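Long-range contacts in hypothetical bacterial 6-phosphogluconolactonase (Bacteroides fragilis, PDB 3SCY), which probably hydrolyses 6-phosphogluconolactone to 6-phosphogluconate, the lactonase step of the pentose phosphate pathway: residues 37-41 / 345-349; 214-219 / 261-266; 301-305 / 330-334; 321-325 / 353-359. All blocks are in the same frame, centred on the assembly; numbering follows the deposited sequence.

Contact 1 of 4, residues 37-41 / 345-349; sequences ETGES and IKKDI
Gly39 and Lys347 direct their carbonyl oxygens at one water, which lies 2.9 Å from Gly39 O and 2.8 Å from Lys347 O. Ser41 OG is the third group on this water, at 2.7 Å. The water thus bridges two backbones that share no direct hydrogen bond. Beside it Ser41 OG also rests 3.3 Å from Ile349 CG1, so this small side chain serves a polar and an apolar neighbour at once. Gly39 has a positive phi (85°), a conformation glycine adopts readily, and its lack of a side chain allows Ile345 CD1 to settle 3.8 Å from Gly39 CA. Lysine suits the partly exposed place of Lys347: its long methylene chain runs past Gly39 O, with CD 3.6 Å from that oxygen. A bend at its last torsion (chi4 -67°) then swings NZ to a salt bridge with Glu40 OE2 at 3.1 Å, which it meets from above the carboxylate plane. Lys347 has two conformers, so the bridge may be only part-time. Ile345 and Ile349 lie on the outermost strand of one blade, and 37-41 is the turn leading into the outermost strand of the next: a peripheral seam between neighbouring blades of a seven-bladed beta-propeller.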
loop_
_atom_site.group_PDB
_atom_site.type_symbol
_atom_site.label_atom_id
_atom_site.label_comp_id
_atom_site.label_asym_id
_atom_site.label_seq_id
_atom_site.Cartn_x
_atom_site.Cartn_y
_atom_site.Cartn_z
ATOM N N GLU A 37 -11.935 -17.951 -6.817
ATOM C CA GLU A 37 -13.058 -18.831 -6.419
ATOM C C GLU A 37 -12.494 -20.148 -5.859
ATOM O O GLU A 37 -13.173 -20.818 -5.073
ATOM C CB GLU A 37 -14.076 -19.095 -7.567
ATOM C CG GLU A 37 -14.888 -17.890 -8.050
ATOM C CD GLU A 37 -15.802 -17.095 -7.125
ATOM O OE1 GLU A 37 -16.328 -17.675 -6.149
ATOM O OE2 GLU A 37 -16.043 -15.900 -7.421
ATOM N N THR A 38 -11.249 -20.518 -6.232
ATOM C CA THR A 38 -10.628 -21.772 -5.772
ATOM C C THR A 38 -9.325 -21.625 -4.972
ATOM O O THR A 38 -8.944 -22.569 -4.275
ATOM C CB THR A 38 -10.321 -22.710 -6.940
ATOM O OG1 THR A 38 -9.308 -22.114 -7.743
ATOM C CG2 THR A 38 -11.554 -23.054 -7.778
ATOM N N GLY A 39 -8.622 -20.489 -5.118
ATOM C CA GLY A 39 -7.362 -20.286 -4.415
ATOM C C GLY A 39 -6.145 -20.852 -5.112
ATOM O O GLY A 39 -5.033 -20.760 -4.586
ATOM N N GLU A 40 -6.341 -21.424 -6.315
ATOM C CA GLU A 40 -5.258 -21.972 -7.131
ATOM C C GLU A 40 -4.478 -20.852 -7.810
ATOM O O GLU A 40 -5.058 -19.839 -8.186
ATOM C CB GLU A 40 -5.806 -22.942 -8.194
ATOM C CG GLU A 40 -6.591 -24.127 -7.627
ATOM C CD GLU A 40 -5.852 -25.176 -6.812
ATOM O OE1 GLU A 40 -4.600 -25.169 -6.808
ATOM O OE2 GLU A 40 -6.531 -26.035 -6.203
ATOM N N SER A 41 -3.176 -21.056 -7.994
ATOM C CA SER A 41 -2.344 -20.077 -8.661
ATOM C C SER A 41 -1.436 -20.728 -9.684
ATOM O O SER A 41 -1.225 -21.949 -9.697
ATOM C CB SER A 41 -1.537 -19.261 -7.654
ATOM O OG SER A 41 -0.769 -20.107 -6.814
ATOM N N ILE A 345 -5.813 -22.316 3.540
ATOM C CA ILE A 345 -6.212 -23.352 2.583
ATOM C C ILE A 345 -5.001 -24.179 2.144
ATOM O O ILE A 345 -5.172 -25.143 1.389
ATOM C CB ILE A 345 -6.993 -22.779 1.372
ATOM C CG1 ILE A 345 -6.083 -21.957 0.419
ATOM C CG2 ILE A 345 -8.254 -22.027 1.798
ATOM C CD1 ILE A 345 -6.800 -21.544 -0.914
ATOM N N LYS A 346 -3.799 -23.840 2.653
ATOM C CA LYS A 346 -2.532 -24.564 2.416
ATOM C C LYS A 346 -2.207 -24.667 0.901
ATOM O O LYS A 346 -1.991 -25.758 0.352
ATOM C CB LYS A 346 -2.542 -25.975 3.092
ATOM C CG LYS A 346 -2.911 -25.994 4.586
ATOM C CD LYS A 346 -2.015 -25.137 5.480
ATOM C CE LYS A 346 -0.832 -25.861 6.064
ATOM N NZ LYS A 346 -0.056 -24.972 6.971
ATOM N N LYS A 347 -2.198 -23.504 0.243
ATOM C CA LYS A 347 -1.886 -23.351 -1.182
ATOM C C LYS A 347 -0.826 -22.254 -1.320
ATOM O O LYS A 347 -0.905 -21.394 -2.208
ATOM C CB LYS A 347 -3.155 -23.049 -2.010
ATOM C CG LYS A 347 -4.167 -24.200 -2.030
ATOM C CD LYS A 347 -5.193 -24.056 -3.147
ATOM C CE LYS A 347 -6.380 -24.977 -2.966
ATOM N NZ LYS A 347 -6.012 -26.410 -3.119
ATOM N N ASP A 348 0.182 -22.288 -0.425
ATOM C CA ASP A 348 1.271 -21.314 -0.383
ATOM C C ASP A 348 1.988 -21.146 -1.713
ATOM O O ASP A 348 2.229 -22.120 -2.422
ATOM C CB ASP A 348 2.319 -21.720 0.641
ATOM C CG ASP A 348 1.944 -21.628 2.095
ATOM O OD1 ASP A 348 0.782 -21.233 2.396
ATOM O OD2 ASP A 348 2.807 -21.949 2.942
ATOM N N ILE A 349 2.332 -19.902 -2.035
ATOM C CA ILE A 349 3.065 -19.554 -3.253
ATOM C C ILE A 349 4.494 -19.217 -2.844
ATOM O O ILE A 349 4.697 -18.284 -2.057
ATOM C CB ILE A 349 2.377 -18.379 -4.009
ATOM C CG1 ILE A 349 0.879 -18.685 -4.317
ATOM C CG2 ILE A 349 3.162 -18.047 -5.279
ATOM C CD1 ILE A 349 -0.002 -17.458 -4.768
HETATM O O HOH W 1 -2.140 -20.635 -4.554
#

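Contact 2 of 4, residues 214-219 / 261-266; sequences RHLIFN and SGDIHL
In this beta-propeller the innermost strands of two neighbouring blades, 214-218 and 261-266, run nearly parallel (6°), and His215 and Asp263 join them by a His-carboxylate hydrogen bond. His215 ND1 donates to Asp263 OD1 over 3.0 Å and almost straight (174°). The oxygen lies in the imidazole plane, yet the ring stands nearly upright to the carboxylate, and ND1 meets OD1 from above the carboxylate plane. The other oxygen, Asp263 OD2, accepts from His265 NE2 at 2.8 Å and also from Phe311 N, so the carboxylate is a hub that fixes both rings. Arg214 and His215 both face Ile228 in a classic beta bulge; Arg214 stretches out its chain and lays NH1 over one face of the His215 ring. From there NH1 bonds to Gly262 O at 2.9 Å, while NE forms a salt bridge with Glu230. An unidentified molecule, probably from the crystallisation liquor, lies about 4 Å from the Arg214 side chain and may mark a pocket. Farther along, branched aliphatic residues fill the gap between blades. Ile217 CD1 reaches Ile264 CG1 and Leu266 CG, both at 3.9 Å, and Leu266 CD1 ends 3.6 Å from Asn219 CA.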
loop_
_atom_site.group_PDB
_atom_site.type_symbol
_atom_site.label_atom_id
_atom_site.label_comp_id
_atom_site.label_asym_id
_atom_site.label_seq_id
_atom_site.Cartn_x
_atom_site.Cartn_y
_atom_site.Cartn_z
ATOM N N ARG A 214 1.562 4.545 9.319
ATOM C CA ARG A 214 2.148 3.785 8.237
ATOM C C ARG A 214 1.242 3.862 7.014
ATOM O O ARG A 214 1.524 4.672 6.131
ATOM C CB ARG A 214 2.464 2.323 8.642
ATOM C CG ARG A 214 3.330 1.598 7.604
ATOM C CD ARG A 214 3.717 0.200 8.093
ATOM N NE ARG A 214 4.784 -0.362 7.251
ATOM C CZ ARG A 214 4.570 -1.004 6.102
ATOM N NH1 ARG A 214 3.334 -1.239 5.683
ATOM N NH2 ARG A 214 5.594 -1.437 5.379
ATOM N N HIS A 215 0.175 3.048 6.932
ATOM C CA HIS A 215 -0.680 3.043 5.751
ATOM C C HIS A 215 -2.073 3.521 6.065
ATOM O O HIS A 215 -2.575 3.287 7.162
ATOM C CB HIS A 215 -0.747 1.635 5.120
ATOM C CG HIS A 215 0.458 1.244 4.314
ATOM N ND1 HIS A 215 0.520 0.001 3.679
ATOM C CD2 HIS A 215 1.631 1.900 4.102
ATOM C CE1 HIS A 215 1.685 -0.023 3.038
ATOM N NE2 HIS A 215 2.400 1.083 3.277
ATOM N N LEU A 216 -2.709 4.160 5.092
ATOM C CA LEU A 216 -4.051 4.751 5.181
ATOM C C LEU A 216 -4.950 4.223 4.083
ATOM O O LEU A 216 -4.511 4.104 2.927
ATOM C CB LEU A 216 -3.930 6.275 5.042
ATOM C CG LEU A 216 -5.244 7.094 5.162
ATOM C CD1 LEU A 216 -5.731 7.178 6.629
ATOM C CD2 LEU A 216 -5.018 8.530 4.672
ATOM N N ILE A 217 -6.220 3.929 4.446
ATOM C CA ILE A 217 -7.230 3.460 3.511
ATOM C C ILE A 217 -8.535 4.202 3.775
ATOM O O ILE A 217 -8.729 4.785 4.857
ATOM C CB ILE A 217 -7.461 1.940 3.531
ATOM C CG1 ILE A 217 -7.906 1.508 4.967
ATOM C CG2 ILE A 217 -6.199 1.168 3.056
ATOM C CD1 ILE A 217 -8.454 0.107 5.073
ATOM N N PHE A 218 -9.430 4.150 2.799
ATOM C CA PHE A 218 -10.771 4.738 2.880
ATOM C C PHE A 218 -11.789 3.664 2.702
ATOM O O PHE A 218 -11.512 2.682 2.001
ATOM C CB PHE A 218 -10.993 5.799 1.772
ATOM C CG PHE A 218 -10.063 6.966 1.941
ATOM C CD1 PHE A 218 -10.422 8.048 2.734
ATOM C CD2 PHE A 218 -8.799 6.954 1.361
ATOM C CE1 PHE A 218 -9.526 9.106 2.939
ATOM C CE2 PHE A 218 -7.921 8.019 1.548
ATOM C CZ PHE A 218 -8.281 9.066 2.355
ATOM N N ASN A 219 -12.997 3.873 3.241
ATOM C CA ASN A 219 -14.049 2.896 2.970
ATOM C C ASN A 219 -14.631 3.164 1.557
ATOM O O ASN A 219 -14.247 4.141 0.900
ATOM C CB ASN A 219 -15.126 2.871 4.061
ATOM C CG ASN A 219 -16.065 4.037 3.994
ATOM O OD1 ASN A 219 -15.686 5.138 3.586
ATOM N ND2 ASN A 219 -17.309 3.805 4.339
ATOM N N SER A 261 3.614 -2.974 13.281
ATOM C CA SER A 261 2.378 -3.140 12.498
ATOM C C SER A 261 2.601 -2.765 11.024
ATOM O O SER A 261 3.523 -2.009 10.695
ATOM C CB SER A 261 1.222 -2.383 13.122
ATOM O OG SER A 261 0.905 -3.000 14.364
ATOM N N GLY A 262 1.856 -3.443 10.150
ATOM C CA GLY A 262 2.122 -3.373 8.726
ATOM C C GLY A 262 1.061 -2.797 7.820
ATOM O O GLY A 262 1.085 -1.600 7.502
ATOM N N ASP A 263 0.196 -3.655 7.327
ATOM C CA ASP A 263 -0.778 -3.242 6.331
ATOM C C ASP A 263 -2.227 -3.259 6.864
ATOM O O ASP A 263 -2.504 -3.748 7.949
ATOM C CB ASP A 263 -0.638 -4.144 5.108
ATOM C CG ASP A 263 -1.085 -3.538 3.788
ATOM O OD1 ASP A 263 -1.411 -2.305 3.762
ATOM O OD2 ASP A 263 -1.076 -4.270 2.780
ATOM N N ILE A 264 -3.116 -2.642 6.099
ATOM C CA ILE A 264 -4.506 -2.489 6.511
ATOM C C ILE A 264 -5.415 -2.523 5.292
ATOM O O ILE A 264 -5.150 -1.872 4.276
ATOM C CB ILE A 264 -4.680 -1.155 7.322
ATOM C CG1 ILE A 264 -6.080 -1.073 7.961
ATOM C CG2 ILE A 264 -4.337 0.104 6.467
ATOM C CD1 ILE A 264 -6.204 0.103 9.012
ATOM N N HIS A 265 -6.519 -3.323 5.396
ATOM C CA HIS A 265 -7.477 -3.487 4.323
ATOM C C HIS A 265 -8.857 -3.764 4.849
ATOM O O HIS A 265 -9.027 -4.470 5.844
ATOM C CB HIS A 265 -7.093 -4.648 3.374
ATOM C CG HIS A 265 -5.814 -4.437 2.642
ATOM N ND1 HIS A 265 -5.792 -3.828 1.400
ATOM C CD2 HIS A 265 -4.547 -4.723 3.016
ATOM C CE1 HIS A 265 -4.515 -3.759 1.063
ATOM N NE2 HIS A 265 -3.726 -4.263 2.013
ATOM N N LEU A 266 -9.845 -3.214 4.158
ATOM C CA LEU A 266 -11.221 -3.514 4.429
ATOM C C LEU A 266 -11.649 -4.613 3.495
ATOM O O LEU A 266 -11.219 -4.637 2.325
ATOM C CB LEU A 266 -12.099 -2.263 4.186
ATOM C CG LEU A 266 -12.103 -1.217 5.273
ATOM C CD1 LEU A 266 -12.518 0.118 4.739
ATOM C CD2 LEU A 266 -13.044 -1.603 6.405
#

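Contact 3 of 4, residues 301-305 / 330-334; sequences YQLTG and IQIFE. With NA (sodium ion), chain E.
Gln302, on the outermost strand of one propeller blade, packs against Phe333, on the third strand of the next, and also holds a sodium ion at the seam between them. Its CG stands anti to the backbone N and the chain then bends at chi2, which brings the amide against the CE2 corner of the ring, the two side chains crossing obliquely with their planes 32° apart. Gln302 CD lies 3.4 Å from Phe333 CE2. Both ends of the amide are used: OE1 binds sodium at 2.2 Å, in a shell of six oxygens completed by Leu342 O and four waters, and NE2 donates a nearly straight bond (178°) to Leu303 O, fixing the rotation of the group. The oxygen of Leu303 is gripped a second time, by a water that donates to it and accepts from Gln331 NE2, so the solvent carries the connection to the neighbouring blade. Thr304 divides its branches. Its hydroxyl reaches forward to the carbonyl of the next residue, donating to Gly305 O at 2.9 Å, while its methyl CG2 sits 3.9 Å from Phe333 CZ and packs across that side chain at about a right angle. Last comes Gly305, to which the long side chain of Gln331 spans the gap. Gly305 N donates a fairly straight bond to Gln331 OE1 at 2.8 Å, arriving 51° above the plane of the amide carbonyl.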
loop_
_atom_site.group_PDB
_atom_site.type_symbol
_atom_site.label_atom_id
_atom_site.label_comp_id
_atom_site.label_asym_id
_atom_site.label_seq_id
_atom_site.Cartn_x
_atom_site.Cartn_y
_atom_site.Cartn_z
ATOM N N TYR A 301 -8.105 -13.160 15.383
ATOM C CA TYR A 301 -6.695 -12.976 15.071
ATOM C C TYR A 301 -6.195 -14.212 14.355
ATOM O O TYR A 301 -6.470 -15.344 14.796
ATOM C CB TYR A 301 -5.875 -12.747 16.371
ATOM C CG TYR A 301 -4.517 -12.161 16.053
ATOM C CD1 TYR A 301 -4.353 -10.791 15.897
ATOM C CD2 TYR A 301 -3.396 -12.981 15.901
ATOM C CE1 TYR A 301 -3.121 -10.242 15.543
ATOM C CE2 TYR A 301 -2.152 -12.438 15.578
ATOM C CZ TYR A 301 -2.015 -11.066 15.439
ATOM O OH TYR A 301 -0.809 -10.493 15.122
ATOM N N GLN A 302 -5.459 -14.007 13.264
ATOM C CA GLN A 302 -4.914 -15.115 12.492
ATOM C C GLN A 302 -3.404 -15.038 12.443
ATOM O O GLN A 302 -2.854 -14.102 11.869
ATOM C CB GLN A 302 -5.498 -15.098 11.067
ATOM C CG GLN A 302 -4.849 -16.147 10.140
ATOM C CD GLN A 302 -5.169 -17.565 10.523
ATOM O OE1 GLN A 302 -6.321 -17.987 10.493
ATOM N NE2 GLN A 302 -4.171 -18.329 10.907
ATOM N N LEU A 303 -2.740 -16.039 13.005
ATOM C CA LEU A 303 -1.282 -16.106 12.941
ATOM C C LEU A 303 -0.863 -16.457 11.536
ATOM O O LEU A 303 -1.495 -17.285 10.886
ATOM C CB LEU A 303 -0.745 -17.128 13.941
ATOM C CG LEU A 303 -0.886 -16.729 15.417
ATOM C CD1 LEU A 303 -0.559 -17.906 16.325
ATOM C CD2 LEU A 303 0.072 -15.570 15.773
ATOM N N THR A 304 0.200 -15.820 11.060
ATOM C CA THR A 304 0.655 -16.071 9.699
ATOM C C THR A 304 2.102 -16.492 9.698
ATOM O O THR A 304 2.729 -16.586 10.753
ATOM C CB THR A 304 0.524 -14.759 8.866
ATOM O OG1 THR A 304 1.327 -13.739 9.453
ATOM C CG2 THR A 304 -0.915 -14.270 8.709
ATOM N N GLY A 305 2.643 -16.634 8.499
ATOM C CA GLY A 305 4.080 -16.779 8.291
ATOM C C GLY A 305 4.767 -15.504 8.764
ATOM O O GLY A 305 4.111 -14.499 9.094
ATOM N N ILE A 330 3.623 -16.642 0.032
ATOM C CA ILE A 330 2.367 -15.915 -0.011
ATOM C C ILE A 330 1.360 -16.917 0.532
ATOM O O ILE A 330 1.137 -17.946 -0.114
ATOM C CB ILE A 330 1.960 -15.349 -1.374
ATOM C CG1 ILE A 330 2.967 -14.307 -1.812
ATOM C CG2 ILE A 330 0.532 -14.729 -1.280
ATOM C CD1 ILE A 330 2.991 -14.116 -3.384
ATOM N N GLN A 331 0.829 -16.696 1.746
ATOM C CA GLN A 331 -0.141 -17.610 2.350
ATOM C C GLN A 331 -1.538 -17.251 1.908
ATOM O O GLN A 331 -1.881 -16.054 1.859
ATOM C CB GLN A 331 -0.064 -17.507 3.851
ATOM C CG GLN A 331 0.982 -18.335 4.517
ATOM C CD GLN A 331 0.750 -18.192 5.999
ATOM O OE1 GLN A 331 0.740 -17.086 6.528
ATOM N NE2 GLN A 331 0.470 -19.285 6.675
ATOM N N ILE A 332 -2.369 -18.268 1.630
ATOM C CA ILE A 332 -3.716 -18.025 1.142
ATOM C C ILE A 332 -4.739 -18.402 2.213
ATOM O O ILE A 332 -4.776 -19.564 2.637
ATOM C CB ILE A 332 -3.997 -18.805 -0.185
ATOM C CG1 ILE A 332 -2.789 -18.847 -1.168
ATOM C CG2 ILE A 332 -5.305 -18.354 -0.849
ATOM C CD1 ILE A 332 -2.257 -17.461 -1.658
ATOM N N PHE A 333 -5.576 -17.438 2.629
ATOM C CA PHE A 333 -6.628 -17.669 3.617
ATOM C C PHE A 333 -8.002 -17.492 3.023
ATOM O O PHE A 333 -8.251 -16.547 2.283
ATOM C CB PHE A 333 -6.499 -16.732 4.838
ATOM C CG PHE A 333 -5.224 -16.910 5.616
ATOM C CD1 PHE A 333 -4.078 -16.183 5.280
ATOM C CD2 PHE A 333 -5.166 -17.779 6.701
ATOM C CE1 PHE A 333 -2.883 -16.384 5.973
ATOM C CE2 PHE A 333 -3.968 -17.988 7.380
ATOM C CZ PHE A 333 -2.846 -17.260 7.045
ATOM N N GLU A 334 -8.899 -18.417 3.320
ATOM C CA GLU A 334 -10.281 -18.269 2.912
ATOM C C GLU A 334 -10.996 -17.451 3.985
ATOM O O GLU A 334 -10.768 -17.688 5.173
ATOM C CB GLU A 334 -10.940 -19.645 2.699
ATOM C CG GLU A 334 -12.354 -19.521 2.159
ATOM C CD GLU A 334 -13.046 -20.790 1.705
ATOM O OE1 GLU A 334 -12.386 -21.854 1.659
ATOM O OE2 GLU A 334 -14.246 -20.703 1.357
HETATM NA NA NA E . -8.160 -18.540 11.619
HETATM O O HOH W 2 -6.940 -18.056 13.837
HETATM O O HOH W 3 -0.149 -19.398 9.709
HETATM O O HOH W 4 -7.807 -20.776 11.830
HETATM O O HOH W 5 -10.474 -18.761 12.886
HETATM O O HOH W 6 -9.250 -16.186 12.153
#

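Contact 4 of 4, residues 321-325 / 353-359; sequences LVACR and KPVCLKF
Ala323 and Leu357 meet at the centre of a buried contact. The single methyl of Ala323 allows the backbones to come close: CB lies 3.5 Å from Pro354 O and 4.1 Å from Leu357 CG. Leucine suits the facing position because its branched end reaches across to the backbone of the other strand, where Leu357 CD1 lies 3.5 Å from Leu321 O and also close to Ala323 N. Leu321 in turn directs CD1 at the edge of the Phe359 ring, 4.0 Å from CZ. Toward the other end Arg325 contributes the aliphatic part of its chain, held anti to the backbone N (chi1 -172°), with CG 3.7 Å from Val355 CG1. Here Lys353 CA points its hydrogen at Arg325 O, a CA-H...O contact of 3.5 Å. A water lies within hydrogen-bonding distance of both Ala323 O (2.8 Å) and Pro354 O (2.9 Å).

Around this core, Asn310 OD1 accepts from Leu357 N and so links the final strand to the first strand of the preceding blade, while Asn328 OD1, just ahead of strand 329-335, accepts from Lys353 N. Val18 packs on Pro354 and Leu357 from the strand next to 354-360, with which Val355 and Cys356 form a classic beta bulge. Strand 319-324 belongs to one blade and 354-360 is the C-terminal, innermost strand of the next, whose other three strands come from the N terminus, the closure that seals a propeller ring. With no direct hydrogen bond between them, these two segments associate through apolar side chains and a shared water, and Asn310 supplies a direct polar tie nearby.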
loop_
_atom_site.group_PDB
_atom_site.type_symbol
_atom_site.label_atom_id
_atom_site.label_comp_id
_atom_site.label_asym_id
_atom_site.label_seq_id
_atom_site.Cartn_x
_atom_site.Cartn_y
_atom_site.Cartn_z
ATOM N N LEU A 321 -4.786 -12.848 1.004
ATOM C CA LEU A 321 -3.449 -13.335 0.692
ATOM C C LEU A 321 -2.418 -12.542 1.436
ATOM O O LEU A 321 -2.450 -11.307 1.379
ATOM C CB LEU A 321 -3.171 -13.230 -0.816
ATOM C CG LEU A 321 -4.007 -14.108 -1.756
ATOM C CD1 LEU A 321 -5.412 -13.567 -1.957
ATOM C CD2 LEU A 321 -3.374 -14.157 -3.144
ATOM N N VAL A 322 -1.525 -13.240 2.161
ATOM C CA VAL A 322 -0.511 -12.604 3.001
ATOM C C VAL A 322 0.907 -12.840 2.486
ATOM O O VAL A 322 1.353 -13.982 2.426
ATOM C CB VAL A 322 -0.595 -13.083 4.468
ATOM C CG1 VAL A 322 0.411 -12.335 5.342
ATOM C CG2 VAL A 322 -2.010 -12.916 5.014
ATOM N N ALA A 323 1.621 -11.756 2.155
ATOM C CA ALA A 323 3.025 -11.858 1.768
ATOM C C ALA A 323 3.856 -11.967 3.041
ATOM O O ALA A 323 3.806 -11.062 3.882
ATOM C CB ALA A 323 3.431 -10.627 0.966
ATOM N N CYS A 324 4.597 -13.072 3.205
ATOM C CA CYS A 324 5.409 -13.278 4.408
ATOM C C CYS A 324 6.859 -13.183 3.976
ATOM O O CYS A 324 7.395 -14.128 3.395
ATOM C CB CYS A 324 5.082 -14.616 5.058
ATOM S SG CYS A 324 3.349 -14.798 5.532
ATOM N N ARG A 325 7.466 -12.020 4.199
ATOM C CA ARG A 325 8.809 -11.722 3.721
ATOM C C ARG A 325 9.837 -12.733 4.216
ATOM O O ARG A 325 10.677 -13.160 3.426
ATOM C CB ARG A 325 9.230 -10.328 4.156
ATOM C CG ARG A 325 10.560 -9.851 3.527
ATOM C CD ARG A 325 11.130 -8.675 4.283
ATOM N NE ARG A 325 11.639 -9.052 5.600
ATOM C CZ ARG A 325 12.203 -8.223 6.472
ATOM N NH1 ARG A 325 12.352 -6.937 6.177
ATOM N NH2 ARG A 325 12.615 -8.672 7.650
ATOM N N LYS A 353 11.275 -13.183 -0.434
ATOM C CA LYS A 353 11.048 -11.861 0.176
ATOM C C LYS A 353 9.872 -11.091 -0.461
ATOM O O LYS A 353 10.056 -9.930 -0.852
ATOM C CB LYS A 353 12.337 -11.017 0.137
ATOM C CG LYS A 353 13.497 -11.711 0.840
ATOM C CD LYS A 353 14.683 -10.799 1.060
ATOM C CE LYS A 353 15.791 -11.525 1.808
ATOM N NZ LYS A 353 16.301 -12.701 1.063
ATOM N N PRO A 354 8.655 -11.700 -0.543
ATOM C CA PRO A 354 7.512 -10.969 -1.101
ATOM C C PRO A 354 7.052 -9.896 -0.144
ATOM O O PRO A 354 6.927 -10.171 1.071
ATOM C CB PRO A 354 6.442 -12.044 -1.287
ATOM C CG PRO A 354 6.742 -13.058 -0.176
ATOM C CD PRO A 354 8.265 -13.058 -0.079
ATOM N N VAL A 355 6.822 -8.675 -0.669
ATOM C CA VAL A 355 6.417 -7.549 0.187
ATOM C C VAL A 355 5.318 -6.676 -0.436
ATOM O O VAL A 355 4.968 -5.664 0.163
ATOM C CB VAL A 355 7.648 -6.670 0.608
ATOM C CG1 VAL A 355 8.602 -7.429 1.541
ATOM C CG2 VAL A 355 8.420 -6.139 -0.604
ATOM N N CYS A 356 4.778 -7.021 -1.621
ATOM C CA CYS A 356 3.709 -6.204 -2.187
ATOM C C CYS A 356 2.885 -7.050 -3.096
ATOM O O CYS A 356 3.446 -7.665 -3.986
ATOM C CB CYS A 356 4.249 -4.986 -2.917
ATOM S SG CYS A 356 2.940 -3.892 -3.526
ATOM N N LEU A 357 1.568 -7.094 -2.874
ATOM C CA LEU A 357 0.635 -7.841 -3.687
ATOM C C LEU A 357 -0.366 -6.900 -4.295
ATOM O O LEU A 357 -0.938 -6.064 -3.581
ATOM C CB LEU A 357 -0.118 -8.886 -2.845
ATOM C CG LEU A 357 0.746 -9.820 -1.983
ATOM C CD1 LEU A 357 -0.139 -10.768 -1.168
ATOM C CD2 LEU A 357 1.714 -10.617 -2.836
ATOM N N LYS A 358 -0.581 -7.019 -5.606
ATOM C CA LYS A 358 -1.599 -6.236 -6.294
ATOM C C LYS A 358 -2.318 -7.076 -7.307
ATOM O O LYS A 358 -1.733 -8.026 -7.825
ATOM C CB LYS A 358 -0.982 -5.014 -7.021
ATOM C CG LYS A 358 -0.379 -3.955 -6.093
ATOM C CD LYS A 358 -1.418 -3.168 -5.305
ATOM C CE LYS A 358 -0.723 -2.252 -4.338
ATOM N NZ LYS A 358 -1.690 -1.312 -3.696
ATOM N N PHE A 359 -3.594 -6.756 -7.585
ATOM C CA PHE A 359 -4.342 -7.472 -8.625
ATOM C C PHE A 359 -4.694 -6.550 -9.763
ATOM O O PHE A 359 -4.908 -5.358 -9.558
ATOM C CB PHE A 359 -5.664 -8.069 -8.098
ATOM C CG PHE A 359 -5.525 -9.198 -7.104
ATOM C CD1 PHE A 359 -4.819 -10.355 -7.430
ATOM C CD2 PHE A 359 -6.172 -9.144 -5.864
ATOM C CE1 PHE A 359 -4.694 -11.396 -6.517
ATOM C CE2 PHE A 359 -6.067 -10.197 -4.959
ATOM C CZ PHE A 359 -5.346 -11.328 -5.293
HETATM O O HOH W 7 5.675 -9.014 3.401
#

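From the N terminus, residues 37-41 open the longest loop, which closes at 345-349 and joins the outer edges of two blades that adjoin where the ring closes. Contacts 2 and 3 are both nested inside it, one after the other. Contact 2 pairs the innermost strands of two consecutive blades, and contact 3 then ties the outer strand of the second of these blades to the following one. Contact 4 opens at 321-325, within the loop of contact 3, and closes at 353-359, beyond contact 1, so it crosses both. Contacts 1, 3 and 4 touch or adjoin through the blade that ends with strand 342-350, whereas contact 2 stands about 14 Å from contact 4, centre to centre.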